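Local coordinates for beta-1,3-glucosyltransferase (Paecilomyces sp. J18, PDB 5JVV), which is a glucosyltransferase-type carbohydrate-active enzyme, probably built on the beta-jelly-roll sandwich of glycoside hydrolase family 16, at residues A[125-129]-A[170-174]; A[190-195]-A[231-237]. All blocks are in the same frame, centred on the assembly; numbering follows the deposited sequence.

Contact 1 (A[125-129]-A[170-174]); sequences TQSQN and TPGSY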
ATOM      1  N   THR A 125      12.147  -3.784   7.177  1.00 10.41           N
ATOM      2  CA  THR A 125      11.720  -3.614   8.566  1.00 10.10           C
ATOM      3  C   THR A 125      11.263  -2.196   8.912  1.00  9.81           C
ATOM      4  O   THR A 125      11.264  -1.805  10.086  1.00 13.17           O
ATOM      5  CB  THR A 125      12.830  -4.037   9.530  1.00 10.21           C
ATOM      6  OG1 THR A 125      14.004  -3.269   9.242  1.00 11.73           O
ATOM      7  CG2 THR A 125      13.146  -5.524   9.364  1.00 15.89           C
ATOM      8  N   GLN A 126      10.860  -1.442   7.893  1.00  9.02           N
ATOM      9  CA  GLN A 126      10.315  -0.098   8.070  1.00 11.55           C
ATOM     10  C   GLN A 126       9.214  -0.092   9.131  1.00 12.09           C
ATOM     11  O   GLN A 126       8.454  -1.048   9.244  1.00 10.66           O
ATOM     12  CB  GLN A 126       9.744   0.353   6.734  1.00 13.30           C
ATOM     13  CG  GLN A 126       9.327   1.792   6.658  1.00 17.20           C
ATOM     14  CD  GLN A 126       9.053   2.197   5.235  1.00 12.11           C
ATOM     15  OE1 GLN A 126       9.772   1.794   4.307  1.00  9.81           O
ATOM     16  NE2 GLN A 126       8.014   2.991   5.043  1.00 12.26           N
ATOM     17  N   SER A 127       9.123   0.993   9.901  1.00 11.88           N
ATOM     18  CA  SER A 127       8.158   1.062  10.997  1.00 13.99           C
ATOM     19  C   SER A 127       7.140   2.193  10.860  1.00 12.21           C
ATOM     20  O   SER A 127       6.119   2.191  11.561  1.00 17.03           O
ATOM     21  CB  SER A 127       8.884   1.184  12.337  1.00 19.79           C
ATOM     22  OG  SER A 127       9.728   2.315  12.342  1.00 26.81           O
ATOM     23  N   GLN A 128       7.422   3.157   9.991  1.00 12.38           N
ATOM     24  CA  GLN A 128       6.498   4.271   9.774  1.00 13.79           C
ATOM     25  C   GLN A 128       6.123   4.317   8.298  1.00 16.33           C
ATOM     26  O   GLN A 128       6.965   4.066   7.442  1.00 16.62           O
ATOM     27  CB  GLN A 128       7.134   5.597  10.227  1.00 19.21           C
ATOM     28  CG  GLN A 128       7.397   5.668  11.736  1.00 26.99           C
ATOM     29  CD  GLN A 128       8.169   6.909  12.169  1.00 32.87           C
ATOM     30  OE1 GLN A 128       9.168   6.810  12.885  1.00 34.80           O
ATOM     31  NE2 GLN A 128       7.698   8.081  11.758  1.00 27.10           N
ATOM     32  N   ASN A 129       4.868   4.633   7.994  1.00 10.43           N
ATOM     33  CA  ASN A 129       4.412   4.629   6.602  1.00 10.08           C
ATOM     34  C   ASN A 129       5.120   5.667   5.747  1.00 10.81           C
ATOM     35  O   ASN A 129       5.516   6.721   6.241  1.00 12.58           O
ATOM     36  CB  ASN A 129       2.903   4.885   6.545  1.00 11.60           C
ATOM     37  CG  ASN A 129       2.316   4.666   5.153  1.00 11.28           C
ATOM     38  OD1 ASN A 129       2.804   3.830   4.382  1.00 15.14           O
ATOM     39  ND2 ASN A 129       1.267   5.412   4.830  1.00  8.97           N
ATOM     40  N   THR A 170       3.368   8.992  10.865  1.00 16.62           N
ATOM     41  CA  THR A 170       3.696   9.042  12.284  1.00 17.98           C
ATOM     42  C   THR A 170       3.866   7.629  12.868  1.00 18.98           C
ATOM     43  O   THR A 170       3.563   6.638  12.194  1.00 17.55           O
ATOM     44  CB  THR A 170       2.623   9.845  13.031  1.00 19.99           C
ATOM     45  OG1 THR A 170       1.326   9.413  12.600  1.00 22.87           O
ATOM     46  CG2 THR A 170       2.772  11.333  12.736  1.00 22.20           C
ATOM     47  N   PRO A 171       4.390   7.521  14.105  1.00 20.17           N
ATOM     48  CA  PRO A 171       4.523   6.190  14.716  1.00 18.33           C
ATOM     49  C   PRO A 171       3.229   5.380  14.748  1.00 20.00           C
ATOM     50  O   PRO A 171       2.149   5.916  15.020  1.00 21.39           O
ATOM     51  CB  PRO A 171       4.963   6.514  16.142  1.00 20.74           C
ATOM     52  CG  PRO A 171       5.758   7.760  15.996  1.00 25.07           C
ATOM     53  CD  PRO A 171       5.120   8.546  14.878  1.00 26.57           C
ATOM     54  N   GLY A 172       3.350   4.084  14.476  1.00 17.83           N
ATOM     55  CA  GLY A 172       2.211   3.190  14.509  1.00 16.22           C
ATOM     56  C   GLY A 172       1.470   3.096  13.190  1.00 12.74           C
ATOM     57  O   GLY A 172       0.468   2.386  13.089  1.00 15.48           O
ATOM     58  N   SER A 173       1.975   3.788  12.168  1.00 12.40           N
ATOM     59  CA  SER A 173       1.242   3.900  10.911  1.00 11.20           C
ATOM     60  C   SER A 173       1.587   2.821   9.886  1.00 10.97           C
ATOM     61  O   SER A 173       1.005   2.800   8.795  1.00 11.20           O
ATOM     62  CB  SER A 173       1.426   5.289  10.301  1.00 10.83           C
ATOM     63  OG  SER A 173       2.788   5.556  10.000  1.00 12.03           O
ATOM     64  N   TYR A 174       2.509   1.922  10.229  1.00 10.32           N
ATOM     65  CA  TYR A 174       2.963   0.921   9.264  1.00 10.72           C
ATOM     66  C   TYR A 174       3.439  -0.369   9.931  1.00 12.07           C
ATOM     67  O   TYR A 174       3.951  -0.354  11.052  1.00 14.52           O
ATOM     68  CB  TYR A 174       4.092   1.518   8.401  1.00  9.03           C
ATOM     69  CG  TYR A 174       4.693   0.579   7.367  1.00  8.84           C
ATOM     70  CD1 TYR A 174       4.268   0.612   6.046  1.00 10.54           C
ATOM     71  CD2 TYR A 174       5.696  -0.330   7.712  1.00  9.02           C
ATOM     72  CE1 TYR A 174       4.814  -0.243   5.093  1.00 11.79           C
ATOM     73  CE2 TYR A 174       6.241  -1.203   6.771  1.00  8.71           C
ATOM     74  CZ  TYR A 174       5.791  -1.139   5.460  1.00 10.08           C
ATOM     75  OH  TYR A 174       6.321  -1.977   4.514  1.00 10.89           O
TER
HETATM   76  O   HOH W   1       6.246   3.204  14.384  1.00 26.11           O
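Ser173 ends a type II beta turn that begins at Thr170, and its hydroxyl reaches across to the backbone of Asn129, joining two loops of the beta-sandwich. OG accepts from Asn129 N at 3.0 Å, almost straight at 171°, and itself donates to Thr170 O at 2.6 Å. A chi1 of 61° sets OG between its own backbone N and carbonyl carbon, where it can serve both partners and brace the turn as well as the neighbouring loop. The packing is tight here: Tyr174 CB comes within 3.2 Å of Asn129 N, and the ring runs on alongside 126-128. Gln126 O meets the ring at its edge, 3.2 Å from Tyr174 CD2, and is also bonded by Ser96 OG. Over one ring face, toward the rim, lies Gln126 CG. That side chain is held flat by NE2 donating to Gln128 O at 2.8 Å within the amide plane, while its OE1 takes Val123 N. The Asn129 amide plane is nearly parallel to the ring (10°), with OD1 placed obliquely to it; ND2 bonds Ile119 O and OD1 takes Glu121 N.

The other side is looser and more exposed. Gln128 runs alongside Pro171, with NE2 4.1 Å from Pro171 CD, and bonds Gly169 O. Beyond it a single water bridges the loops, donating to Ser127 O and accepting from Gly172 N, 3.0 Å from each.

Contact 2 (A[190-195]-A[231-237]); sequences WTDEFI and DIGKEFK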
ATOM      1  N   TRP A 190      -9.646  13.087  -2.555  1.00 10.99           N
ATOM      2  CA  TRP A 190      -9.028  13.487  -3.824  1.00 10.73           C
ATOM      3  C   TRP A 190      -9.909  14.539  -4.501  1.00 12.87           C
ATOM      4  O   TRP A 190     -11.059  14.258  -4.849  1.00 14.63           O
ATOM      5  CB  TRP A 190      -8.868  12.228  -4.689  1.00 11.98           C
ATOM      6  CG  TRP A 190      -8.474  12.385  -6.145  1.00 10.76           C
ATOM      7  CD1 TRP A 190      -8.052  13.516  -6.791  1.00 12.11           C
ATOM      8  CD2 TRP A 190      -8.470  11.338  -7.125  1.00 12.53           C
ATOM      9  NE1 TRP A 190      -7.787  13.228  -8.115  1.00 15.23           N
ATOM     10  CE2 TRP A 190      -8.045  11.900  -8.343  1.00 14.01           C
ATOM     11  CE3 TRP A 190      -8.790   9.979  -7.085  1.00 12.24           C
ATOM     12  CZ2 TRP A 190      -7.935  11.150  -9.512  1.00 14.40           C
ATOM     13  CZ3 TRP A 190      -8.676   9.230  -8.242  1.00 12.63           C
ATOM     14  CH2 TRP A 190      -8.255   9.818  -9.442  1.00 15.06           C
ATOM     15  N   THR A 191      -9.378  15.754  -4.652  1.00 11.87           N
ATOM     16  CA  THR A 191     -10.080  16.841  -5.346  1.00 11.71           C
ATOM     17  C   THR A 191      -9.170  17.355  -6.448  1.00 12.27           C
ATOM     18  O   THR A 191      -8.062  16.858  -6.588  1.00 12.24           O
ATOM     19  CB  THR A 191     -10.421  18.012  -4.404  1.00 13.57           C
ATOM     20  OG1 THR A 191      -9.217  18.706  -4.043  1.00 17.30           O
ATOM     21  CG2 THR A 191     -11.121  17.520  -3.155  1.00 14.13           C
ATOM     22  N   ASP A 192      -9.616  18.338  -7.225  1.00 12.45           N
ATOM     23  CA  ASP A 192      -8.762  18.879  -8.279  1.00 11.24           C
ATOM     24  C   ASP A 192      -7.468  19.411  -7.677  1.00 12.49           C
ATOM     25  O   ASP A 192      -6.386  19.243  -8.246  1.00 12.01           O
ATOM     26  CB  ASP A 192      -9.458  20.032  -9.011  1.00 13.09           C
ATOM     27  CG  ASP A 192     -10.397  19.566 -10.112  1.00 22.70           C
ATOM     28  OD1 ASP A 192     -10.340  18.385 -10.506  1.00 22.38           O
ATOM     29  OD2 ASP A 192     -11.189  20.405 -10.599  1.00 24.04           O
ATOM     30  N   GLU A 193      -7.583  20.049  -6.520  1.00 13.52           N
ATOM     31  CA  GLU A 193      -6.466  20.794  -5.952  1.00 14.49           C
ATOM     32  C   GLU A 193      -5.508  19.946  -5.130  1.00 14.16           C
ATOM     33  O   GLU A 193      -4.318  20.261  -5.040  1.00 14.84           O
ATOM     34  CB  GLU A 193      -6.997  21.942  -5.100  1.00 15.75           C
ATOM     35  CG  GLU A 193      -7.680  23.017  -5.925  1.00 16.40           C
ATOM     36  CD  GLU A 193      -8.642  23.868  -5.116  1.00 27.24           C
ATOM     37  OE1 GLU A 193      -8.756  23.655  -3.888  1.00 28.74           O
ATOM     38  OE2 GLU A 193      -9.291  24.750  -5.715  1.00 39.89           O
ATOM     39  N   PHE A 194      -6.014  18.881  -4.514  1.00 13.86           N
ATOM     40  CA  PHE A 194      -5.180  18.131  -3.587  1.00 12.92           C
ATOM     41  C   PHE A 194      -5.565  16.669  -3.427  1.00 13.16           C
ATOM     42  O   PHE A 194      -6.678  16.255  -3.759  1.00 12.76           O
ATOM     43  CB  PHE A 194      -5.153  18.817  -2.208  1.00 12.65           C
ATOM     44  CG  PHE A 194      -6.511  18.985  -1.562  1.00 16.88           C
ATOM     45  CD1 PHE A 194      -7.185  17.896  -1.012  1.00 13.31           C
ATOM     46  CD2 PHE A 194      -7.086  20.240  -1.459  1.00 18.59           C
ATOM     47  CE1 PHE A 194      -8.421  18.058  -0.407  1.00 18.86           C
ATOM     48  CE2 PHE A 194      -8.322  20.413  -0.846  1.00 18.35           C
ATOM     49  CZ  PHE A 194      -8.989  19.315  -0.327  1.00 18.38           C
ATOM     50  N   ILE A 195      -4.613  15.891  -2.931  1.00 10.19           N
ATOM     51  CA  ILE A 195      -4.897  14.574  -2.387  1.00  9.77           C
ATOM     52  C   ILE A 195      -4.465  14.609  -0.931  1.00 10.12           C
ATOM     53  O   ILE A 195      -3.310  14.914  -0.622  1.00 11.85           O
ATOM     54  CB  ILE A 195      -4.149  13.469  -3.160  1.00 11.67           C
ATOM     55  CG1 ILE A 195      -4.829  13.261  -4.514  1.00 16.12           C
ATOM     56  CG2 ILE A 195      -4.155  12.164  -2.374  1.00 12.32           C
ATOM     57  CD1 ILE A 195      -3.926  12.671  -5.555  1.00 20.39           C
ATOM     58  N   ASP A 231      -2.256  21.700  -9.555  1.00 12.44           N
ATOM     59  CA  ASP A 231      -3.489  21.068  -9.107  1.00 11.04           C
ATOM     60  C   ASP A 231      -3.236  19.561  -9.066  1.00  9.96           C
ATOM     61  O   ASP A 231      -3.373  18.866 -10.072  1.00 13.43           O
ATOM     62  CB  ASP A 231      -4.665  21.436 -10.020  1.00 11.56           C
ATOM     63  CG  ASP A 231      -5.209  22.837  -9.740  1.00 18.97           C
ATOM     64  OD1 ASP A 231      -4.967  23.376  -8.639  1.00 19.84           O
ATOM     65  OD2 ASP A 231      -5.890  23.397 -10.625  1.00 27.27           O
ATOM     66  N   ILE A 232      -2.846  19.076  -7.889  1.00  9.68           N
ATOM     67  CA  ILE A 232      -2.385  17.699  -7.699  1.00  9.31           C
ATOM     68  C   ILE A 232      -3.382  16.657  -8.223  1.00 11.73           C
ATOM     69  O   ILE A 232      -3.004  15.673  -8.862  1.00 12.82           O
ATOM     70  CB  ILE A 232      -2.109  17.438  -6.191  1.00 12.45           C
ATOM     71  CG1 ILE A 232      -0.817  18.128  -5.732  1.00 13.27           C
ATOM     72  CG2 ILE A 232      -2.036  15.950  -5.886  1.00 13.07           C
ATOM     73  CD1 ILE A 232       0.466  17.480  -6.249  1.00 17.32           C
ATOM     74  N   GLY A 233      -4.664  16.875  -7.954  1.00 12.72           N
ATOM     75  CA  GLY A 233      -5.665  15.885  -8.324  1.00 11.62           C
ATOM     76  C   GLY A 233      -5.986  15.830  -9.807  1.00 13.69           C
ATOM     77  O   GLY A 233      -6.623  14.876 -10.268  1.00 15.22           O
ATOM     78  N   LYS A 234      -5.558  16.845 -10.562  1.00 13.87           N
ATOM     79  CA  LYS A 234      -5.757  16.844 -12.008  1.00 11.64           C
ATOM     80  C   LYS A 234      -4.634  16.088 -12.711  1.00 14.52           C
ATOM     81  O   LYS A 234      -4.666  15.884 -13.927  1.00 16.79           O
ATOM     82  CB  LYS A 234      -5.840  18.272 -12.557  1.00 12.99           C
ATOM     83  CG  LYS A 234      -7.116  19.022 -12.232  1.00 16.35           C
ATOM     84  CD  LYS A 234      -7.152  20.328 -13.031  1.00 16.85           C
ATOM     85  CE  LYS A 234      -8.306  21.221 -12.626  1.00 28.45           C
ATOM     86  NZ  LYS A 234      -8.429  22.381 -13.563  1.00 33.79           N
ATOM     87  N   GLU A 235      -3.641  15.666 -11.936  1.00 12.98           N
ATOM     88  CA  GLU A 235      -2.542  14.865 -12.468  1.00 12.25           C
ATOM     89  C   GLU A 235      -2.911  13.415 -12.726  1.00 14.22           C
ATOM     90  O   GLU A 235      -2.135  12.666 -13.330  1.00 14.34           O
ATOM     91  CB  GLU A 235      -1.351  14.900 -11.511  1.00 13.79           C
ATOM     92  CG  GLU A 235      -0.685  16.254 -11.411  1.00 11.70           C
ATOM     93  CD  GLU A 235       0.003  16.683 -12.705  1.00 13.56           C
ATOM     94  OE1 GLU A 235      -0.025  17.895 -13.010  1.00 17.73           O
ATOM     95  OE2 GLU A 235       0.571  15.816 -13.407  1.00 15.25           O
ATOM     96  N   PHE A 236      -4.088  13.014 -12.262  1.00 14.91           N
ATOM     97  CA  PHE A 236      -4.489  11.619 -12.328  1.00 13.14           C
ATOM     98  C   PHE A 236      -5.807  11.421 -13.052  1.00 14.21           C
ATOM     99  O   PHE A 236      -6.795  12.110 -12.775  1.00 15.55           O
ATOM    100  CB  PHE A 236      -4.557  11.030 -10.910  1.00 12.71           C
ATOM    101  CG  PHE A 236      -3.266  11.152 -10.161  1.00 11.62           C
ATOM    102  CD1 PHE A 236      -2.225  10.278 -10.417  1.00 10.62           C
ATOM    103  CD2 PHE A 236      -3.072  12.168  -9.235  1.00 11.49           C
ATOM    104  CE1 PHE A 236      -1.004  10.408  -9.756  1.00 12.37           C
ATOM    105  CE2 PHE A 236      -1.859  12.296  -8.558  1.00 10.77           C
ATOM    106  CZ  PHE A 236      -0.830  11.414  -8.823  1.00 13.66           C
ATOM    107  N   LYS A 237      -5.812  10.490 -13.988  1.00 15.08           N
ATOM    108  CA  LYS A 237      -7.013   9.978 -14.572  1.00 16.52           C
ATOM    109  C   LYS A 237      -7.705   8.986 -13.630  1.00 13.35           C
ATOM    110  O   LYS A 237      -7.152   8.690 -12.660  1.00 15.26           O
ATOM    111  CB  LYS A 237      -6.678   9.344 -15.866  1.00 17.89           C
ATOM    112  CG  LYS A 237      -6.252  10.445 -16.754  1.00 22.71           C
ATOM    113  CD  LYS A 237      -5.779   9.969 -18.040  1.00 34.33           C
ATOM    114  CE  LYS A 237      -5.589  11.152 -18.934  1.00 36.52           C
ATOM    115  NZ  LYS A 237      -5.267  10.388 -20.088  1.00 41.72           N
TER
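Asp192 O is gripped by two consecutive amides of the 3-10 turn 232-234: Gly233 N at 2.9 Å and Lys234 N at 3.4 Å. Both bonds are bent and weak, as is the one from Ile232 N to Glu193 O. Residues 191-194 form the turn of a beta hairpin, held by an ST motif in which Thr191 OG1 accepts from Phe194 N. Gly233, lacking a side chain, lets the backbones close up; its CA makes a C-H...O contact with Thr191 O at 3.1 Å, with 166° at the hydrogen.

The straightest bond comes from Trp190. With CG trans to the backbone N (chi1 170°), it turns the indole edge toward the 3-10 turn, and NE1 donates to a lone pair of Gly233 O at 3.0 Å and 169°, in the ring plane. Further along this edge lie Phe236 O and Lys237 O. Stacked against the ring is His83, which also bonds Asp192 OD1. On the solvent side, the extended Lys234 chain lays CG and CE against the Asp192 carboxylate, but NZ stays 4.5 Å from OD2, beyond a salt bridge.

Inward, Ile195 CD1 touches both Phe236 CE2 (3.7 Å) and Ile232 CG2 (3.8 Å), its side chain crossing each of theirs at about a right angle. Ile195, at the start of strand 195-201, packs with Ile232 and Phe236 of the 231-237 loop on strands 130-134 and 116-121 of the mixed sheet.

Overall arrangement
From the N terminus, after strands of both sheets, the chain leaves strand 116-121 and enters contact 1, which closes a 40-residue excursion through strands 130-134, 150-153 and 165-168 just before helix 175-180. Strand 184-190 then leads into contact 2, which closes a 35-residue loop holding strands 195-201 and 224-226 and helix 207-210. The two loops follow in series, neither enclosing nor crossing the other; the centres of contact 1 and contact 2 lie about 26 Å apart, and the nearest atoms of contact 1 and contact 2 about 11 Å apart. Contact 1 ties loops of the mixed sheet together, whereas contact 2 joins the antiparallel sheet to the approach to strand 240-247. The disulfide Cys139-Cys230 connects the interiors of both loops.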